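Local coordinates for nucleotidyl transferase AbiEii/AbiGii toxin family protein (Mycobacterium tuberculosis, PDB 6Y56), which is MenT4, a nucleotidyltransferase toxin of a toxin-antitoxin system that probably transfers nucleotides to tRNA acceptor stems and so blocks growth, at residues Arg245-Met249 with Ala250-Ala254; Tyr184-Asn187 with His188-Ser191; Thr52-Arg55 with Lys56-Gly60. All coordinates share one frame; numbering follows the deposited sequence.

Contact 1. Residues Arg245-Met249 with Ala250-Ala254; sequences RPVAM and AAWEA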
# COMPACT_ATOMS: atom_id res chain seq x y z
N ARG A 245 11.75 -4.48 12.99
CA ARG A 245 13.04 -4.51 13.67
C ARG A 245 13.82 -5.60 12.95
O ARG A 245 13.26 -6.68 12.71
CB ARG A 245 12.82 -4.90 15.13
CG ARG A 245 14.07 -5.26 15.90
CD ARG A 245 13.73 -5.76 17.30
NE ARG A 245 13.19 -7.12 17.29
CZ ARG A 245 12.87 -7.80 18.38
NH1 ARG A 245 12.39 -9.04 18.28
NH2 ARG A 245 13.00 -7.26 19.58
N PRO A 246 15.08 -5.36 12.57
CA PRO A 246 15.83 -4.12 12.76
C PRO A 246 15.54 -3.13 11.65
O PRO A 246 15.03 -3.50 10.59
CB PRO A 246 17.28 -4.58 12.65
CG PRO A 246 17.22 -5.68 11.67
CD PRO A 246 15.90 -6.38 11.90
N VAL A 247 15.86 -1.86 11.90
CA VAL A 247 15.86 -0.85 10.86
C VAL A 247 17.26 -0.79 10.28
O VAL A 247 18.23 -0.56 11.01
CB VAL A 247 15.42 0.52 11.41
CG1 VAL A 247 15.42 1.56 10.31
CG2 VAL A 247 14.04 0.41 12.03
N ALA A 248 17.38 -1.05 8.98
CA ALA A 248 18.67 -1.14 8.30
C ALA A 248 18.62 -0.25 7.06
O ALA A 248 18.67 -0.73 5.93
CB ALA A 248 19.00 -2.59 7.95
N MET A 249 18.52 1.06 7.29
CA MET A 249 18.27 2.00 6.19
C MET A 249 19.34 1.90 5.11
O MET A 249 19.02 1.90 3.91
CB MET A 249 18.19 3.42 6.75
CG MET A 249 17.05 3.61 7.72
SD MET A 249 15.50 3.58 6.84
CE MET A 249 15.56 5.21 6.10
N ALA A 250 20.62 1.82 5.50
CA ALA A 250 21.69 1.79 4.52
C ALA A 250 21.69 0.48 3.73
O ALA A 250 21.90 0.49 2.51
CB ALA A 250 23.04 2.02 5.20
N ALA A 251 21.46 -0.65 4.40
CA ALA A 251 21.39 -1.92 3.68
C ALA A 251 20.23 -1.93 2.69
O ALA A 251 20.38 -2.37 1.55
CB ALA A 251 21.27 -3.07 4.67
N TRP A 252 19.06 -1.44 3.12
CA TRP A 252 17.90 -1.40 2.22
C TRP A 252 18.15 -0.48 1.04
O TRP A 252 17.84 -0.82 -0.11
CB TRP A 252 16.67 -0.93 2.99
CG TRP A 252 16.28 -1.77 4.17
CD1 TRP A 252 16.65 -3.05 4.43
CD2 TRP A 252 15.46 -1.35 5.26
NE1 TRP A 252 16.09 -3.47 5.62
CE2 TRP A 252 15.37 -2.44 6.15
CE3 TRP A 252 14.80 -0.16 5.57
CZ2 TRP A 252 14.62 -2.37 7.33
CZ3 TRP A 252 14.06 -0.09 6.74
CH2 TRP A 252 13.99 -1.19 7.61
N GLU A 253 18.68 0.73 1.30
CA GLU A 253 18.93 1.67 0.21
C GLU A 253 19.88 1.07 -0.82
O GLU A 253 19.66 1.22 -2.03
CB GLU A 253 19.52 2.97 0.78
CG GLU A 253 19.58 4.12 -0.22
CD GLU A 253 20.82 4.09 -1.11
OE1 GLU A 253 20.81 4.76 -2.16
OE2 GLU A 253 21.80 3.40 -0.76
N ALA A 254 20.93 0.39 -0.36
CA ALA A 254 21.89 -0.19 -1.28
C ALA A 254 21.27 -1.31 -2.10
O ALA A 254 21.48 -1.37 -3.32
CB ALA A 254 23.11 -0.70 -0.51
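The indole of W252 folds back over the backbone of A248, and this is the tight part of the contact. A248 O lies over one face of the ring, toward its rim, 3.1 Å from W252 CG. The same oxygen accepts the backbone N-H of W252 in a nearly straight bond, 2.9 Å from A248 O to W252 N (170° at the hydrogen). With chi1 at -59°, W252 CG sits opposite its own carbonyl carbon, which turns the indole back toward the incoming loop. The methyl A248 CB makes a CH-pi contact, 4.1 Å from the centroid of the five-membered ring of W252. A248 is the N-cap of helix 249-259, so its carbonyl closes the first helical turn. M249 bends at chi2 and chi3 and brings SD obliquely to 3.9 Å from W252 CZ3, a Met-aromatic contact. Y184 meets the indole edge-to-face, and L183 of the same helix 180-189 also packs on it. The solvent side is looser, with V247 and P246 both exposed. V247 reaches the ring with CG1 at 4.1 Å from W252 CH2. P246 brings its carbonyl oxygen to 3.5 Å from W252 CZ2, oblique to the ring.

Contact 2. Residues Tyr184-Asn187 with His188-Ser191; sequences YDLN and HFAS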
# COMPACT_ATOMS: atom_id res chain seq x y z
N TYR A 184 11.48 0.16 2.77
CA TYR A 184 11.34 -1.19 3.31
C TYR A 184 10.60 -2.10 2.33
O TYR A 184 11.00 -3.25 2.09
CB TYR A 184 10.60 -1.14 4.65
CG TYR A 184 10.39 -2.51 5.24
CD1 TYR A 184 9.30 -3.29 4.87
CD2 TYR A 184 11.32 -3.05 6.12
CE1 TYR A 184 9.12 -4.56 5.38
CE2 TYR A 184 11.15 -4.32 6.64
CZ TYR A 184 10.06 -5.07 6.25
OH TYR A 184 9.90 -6.35 6.76
N ASP A 185 9.47 -1.62 1.79
CA ASP A 185 8.68 -2.46 0.89
C ASP A 185 9.44 -2.77 -0.39
O ASP A 185 9.39 -3.90 -0.88
CB ASP A 185 7.33 -1.79 0.60
CG ASP A 185 6.44 -1.67 1.83
OD1 ASP A 185 6.67 -2.35 2.85
OD2 ASP A 185 5.49 -0.85 1.75
N LEU A 186 10.15 -1.78 -0.93
CA LEU A 186 10.95 -2.01 -2.13
C LEU A 186 12.06 -3.01 -1.86
O LEU A 186 12.43 -3.78 -2.75
CB LEU A 186 11.53 -0.70 -2.64
CG LEU A 186 10.50 0.19 -3.35
CD1 LEU A 186 11.10 1.57 -3.56
CD2 LEU A 186 10.08 -0.42 -4.67
N ASN A 187 12.61 -3.00 -0.64
CA ASN A 187 13.61 -3.99 -0.27
C ASN A 187 13.04 -5.40 -0.34
O ASN A 187 13.76 -6.34 -0.71
CB ASN A 187 14.19 -3.67 1.11
CG ASN A 187 15.30 -4.62 1.51
OD1 ASN A 187 16.40 -4.55 0.96
ND2 ASN A 187 15.03 -5.49 2.47
N HIS A 188 11.76 -5.58 0.02
CA HIS A 188 11.12 -6.88 -0.16
C HIS A 188 10.90 -7.20 -1.63
O HIS A 188 11.16 -8.32 -2.06
CB HIS A 188 9.80 -6.94 0.60
CG HIS A 188 9.95 -7.40 2.01
ND1 HIS A 188 10.20 -8.71 2.35
CD2 HIS A 188 9.90 -6.71 3.18
CE1 HIS A 188 10.29 -8.81 3.66
NE2 HIS A 188 10.11 -7.62 4.19
N PHE A 189 10.42 -6.23 -2.42
CA PHE A 189 10.24 -6.51 -3.85
C PHE A 189 11.57 -6.93 -4.47
O PHE A 189 11.61 -7.80 -5.34
CB PHE A 189 9.67 -5.30 -4.59
CG PHE A 189 8.21 -5.07 -4.37
CD1 PHE A 189 7.26 -5.97 -4.81
CD2 PHE A 189 7.78 -3.92 -3.73
CE1 PHE A 189 5.91 -5.74 -4.60
CE2 PHE A 189 6.43 -3.68 -3.53
CZ PHE A 189 5.50 -4.59 -3.95
N ALA A 190 12.67 -6.34 -4.00
CA ALA A 190 13.98 -6.65 -4.53
C ALA A 190 14.42 -8.07 -4.24
O ALA A 190 15.35 -8.57 -4.89
CB ALA A 190 15.01 -5.66 -3.98
N SER A 191 13.80 -8.73 -3.26
CA SER A 191 14.10 -10.12 -2.93
C SER A 191 13.19 -11.11 -3.63
O SER A 191 13.35 -12.32 -3.45
CB SER A 191 14.01 -10.33 -1.41
OG SER A 191 12.65 -10.39 -1.02
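Y184 and H188 sit one helical turn apart and are joined by a side-chain hydrogen bond. H188 NE2 donates to Y184 OH at 2.9 Å, with 158° at the hydrogen. The hydroxyl oxygen lies almost in the imidazole plane, which helps to set the rotation of the imidazole. Y184 chi1 is 178°; this leans the phenol toward the C-terminal end of the helix, where it crosses H188 obliquely. The two rings also touch as an oblique aromatic pair, with planes at 61° and H188 CD2 3.2 Å from Y184 CE1.

Backbone bonds run beside this pair. H188 N donates to Y184 O, F189 N to D185 O and A190 N to L186 O. The second of these is 3.0 Å from F189 N to D185 O. Near the end of the helix, H188 O takes two donors. One is S191 N, and the other is S191 OG at 2.8 Å from H188 O, on a lone pair.

The apolar contact is between L186 CD2 and F189 CD2, at 4.3 Å. The F189 ring also has D185 O oblique to it, 3.3 Å from F189 CD2, and L186 CA at its edge.

The buried carboxylate of D185 points away from H188-S191, to salt bridges with K170 and R64. N187 O accepts from R255 of helix 249-259. These are the last turns of helix 180-189, with the i to i+4 spacing of an alpha-helix and a serine that bonds back to the carbonyl three residues before it.

Contact 3. Residues Thr52-Arg55 with Lys56-Gly60; sequences TSLR and KCRLG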
# COMPACT_ATOMS: atom_id res chain seq x y z
N THR A 52 -0.09 -2.23 2.89
CA THR A 52 -0.80 -3.13 3.78
C THR A 52 -1.34 -4.35 3.06
O THR A 52 -1.41 -5.43 3.66
CB THR A 52 -1.88 -2.37 4.54
OG1 THR A 52 -1.27 -1.21 5.13
CG2 THR A 52 -2.51 -3.23 5.65
N SER A 53 -1.67 -4.23 1.77
CA SER A 53 -2.01 -5.43 1.02
C SER A 53 -0.81 -6.35 0.91
O SER A 53 -0.94 -7.58 0.97
CB SER A 53 -2.61 -5.09 -0.35
OG SER A 53 -1.63 -4.65 -1.27
N LEU A 54 0.39 -5.77 0.80
CA LEU A 54 1.61 -6.56 0.78
C LEU A 54 1.78 -7.31 2.09
O LEU A 54 2.08 -8.52 2.09
CB LEU A 54 2.80 -5.65 0.49
CG LEU A 54 4.21 -6.20 0.33
CD1 LEU A 54 4.33 -7.01 -0.94
CD2 LEU A 54 5.21 -5.04 0.36
N ARG A 55 1.55 -6.64 3.21
CA ARG A 55 1.60 -7.28 4.52
C ARG A 55 0.56 -8.39 4.64
O ARG A 55 0.89 -9.52 5.02
CB ARG A 55 1.37 -6.25 5.62
CG ARG A 55 0.93 -6.85 6.93
CD ARG A 55 2.02 -7.64 7.63
NE ARG A 55 1.48 -8.21 8.86
CZ ARG A 55 2.18 -8.50 9.95
NH1 ARG A 55 3.50 -8.31 9.99
NH2 ARG A 55 1.55 -8.99 11.02
N LYS A 56 -0.70 -8.10 4.32
CA LYS A 56 -1.76 -9.06 4.63
C LYS A 56 -1.70 -10.29 3.74
O LYS A 56 -1.98 -11.40 4.20
CB LYS A 56 -3.14 -8.42 4.45
CG LYS A 56 -3.41 -7.20 5.31
CD LYS A 56 -3.23 -7.50 6.78
CE LYS A 56 -3.65 -6.30 7.62
NZ LYS A 56 -3.56 -6.58 9.09
N CYS A 57 -1.38 -10.11 2.46
CA CYS A 57 -1.67 -11.12 1.47
C CYS A 57 -0.43 -11.65 0.77
O CYS A 57 -0.54 -12.62 0.00
CB CYS A 57 -2.64 -10.54 0.43
SG CYS A 57 -4.30 -10.24 1.13
N ARG A 58 0.75 -11.07 1.01
CA ARG A 58 1.96 -11.59 0.40
C ARG A 58 3.06 -11.89 1.40
O ARG A 58 3.73 -12.92 1.27
CB ARG A 58 2.45 -10.61 -0.66
CG ARG A 58 1.43 -10.40 -1.79
CD ARG A 58 2.06 -9.75 -3.00
NE ARG A 58 1.07 -9.33 -3.98
CZ ARG A 58 0.52 -10.10 -4.91
NH1 ARG A 58 0.87 -11.38 -5.01
NH2 ARG A 58 -0.37 -9.57 -5.75
N LEU A 59 3.27 -11.03 2.39
CA LEU A 59 4.40 -11.20 3.31
C LEU A 59 4.02 -11.78 4.66
O LEU A 59 4.78 -12.58 5.21
CB LEU A 59 5.12 -9.86 3.52
CG LEU A 59 5.66 -9.17 2.26
CD1 LEU A 59 6.37 -7.88 2.64
CD2 LEU A 59 6.61 -10.08 1.47
N GLY A 60 2.90 -11.36 5.23
CA GLY A 60 2.58 -11.77 6.59
C GLY A 60 3.69 -11.37 7.54
O GLY A 60 4.18 -10.24 7.53
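L54 and L59 cross obliquely, with L54 CG 3.6 Å from L59 CD1. L54 has chi1 -177°, its CG opposite the backbone N; this sends the branch out from the helix flank, and the side chain of L59 runs back to meet it. R58 crosses L54 at about a right angle, and its CB lies 4.1 Å from L54 CD1. T52 and K56 run side by side in the same direction, with T52 CG2 3.8 Å from K56 CE. The guanidinium of R55 lays one face over G60, whose carbonyl carbon is offset toward its rim.

The backbone widens at K56-L59. L54 O accepts two donors, R58 N at 3.1 Å from above the carbonyl plane and L59 N at 2.8 Å nearly along the C=O direction. G60 N then bonds R55 O at 2.7 Å. The bonds L59 N to L54 O and G60 N to R55 O span five residues and mark a pi-type turn that ends helix 50-59. G60 leaves it with positive phi.

T52 OG1 binds D68 O and S66 OG. R58 pairs with E138. R55 and K56 share the carboxylate of D25, and K56 also has D29, so these buried positive charges are probably balanced by the two aspartates.

Overall arrangement
The contacts lie in a row, with contact 2 in the middle. Centres of contacts 1 and 2 are 11 Å apart, and those of contacts 2 and 3 are 12 Å apart. Contacts 1 and 3 do not touch; their nearest atoms are about 10 Å apart. Against helix 180-189, W252 CD1 packs 3.5 Å from N187 ND2. Toward helix 50-59, H188 CG lies 3.7 Å from L59 CD1 and F189 CZ 4.0 Å from L54 CD1. The Gly-Gly-Thr-Ser run at the start of helix 50-59 fits the nucleotidyltransferase glycine-serine motif, and T52 OG1 bonds D68 O in the Asp-Leu-Asp strand, so contact 3 is probably close to the active site. Contact 1 lies farthest out.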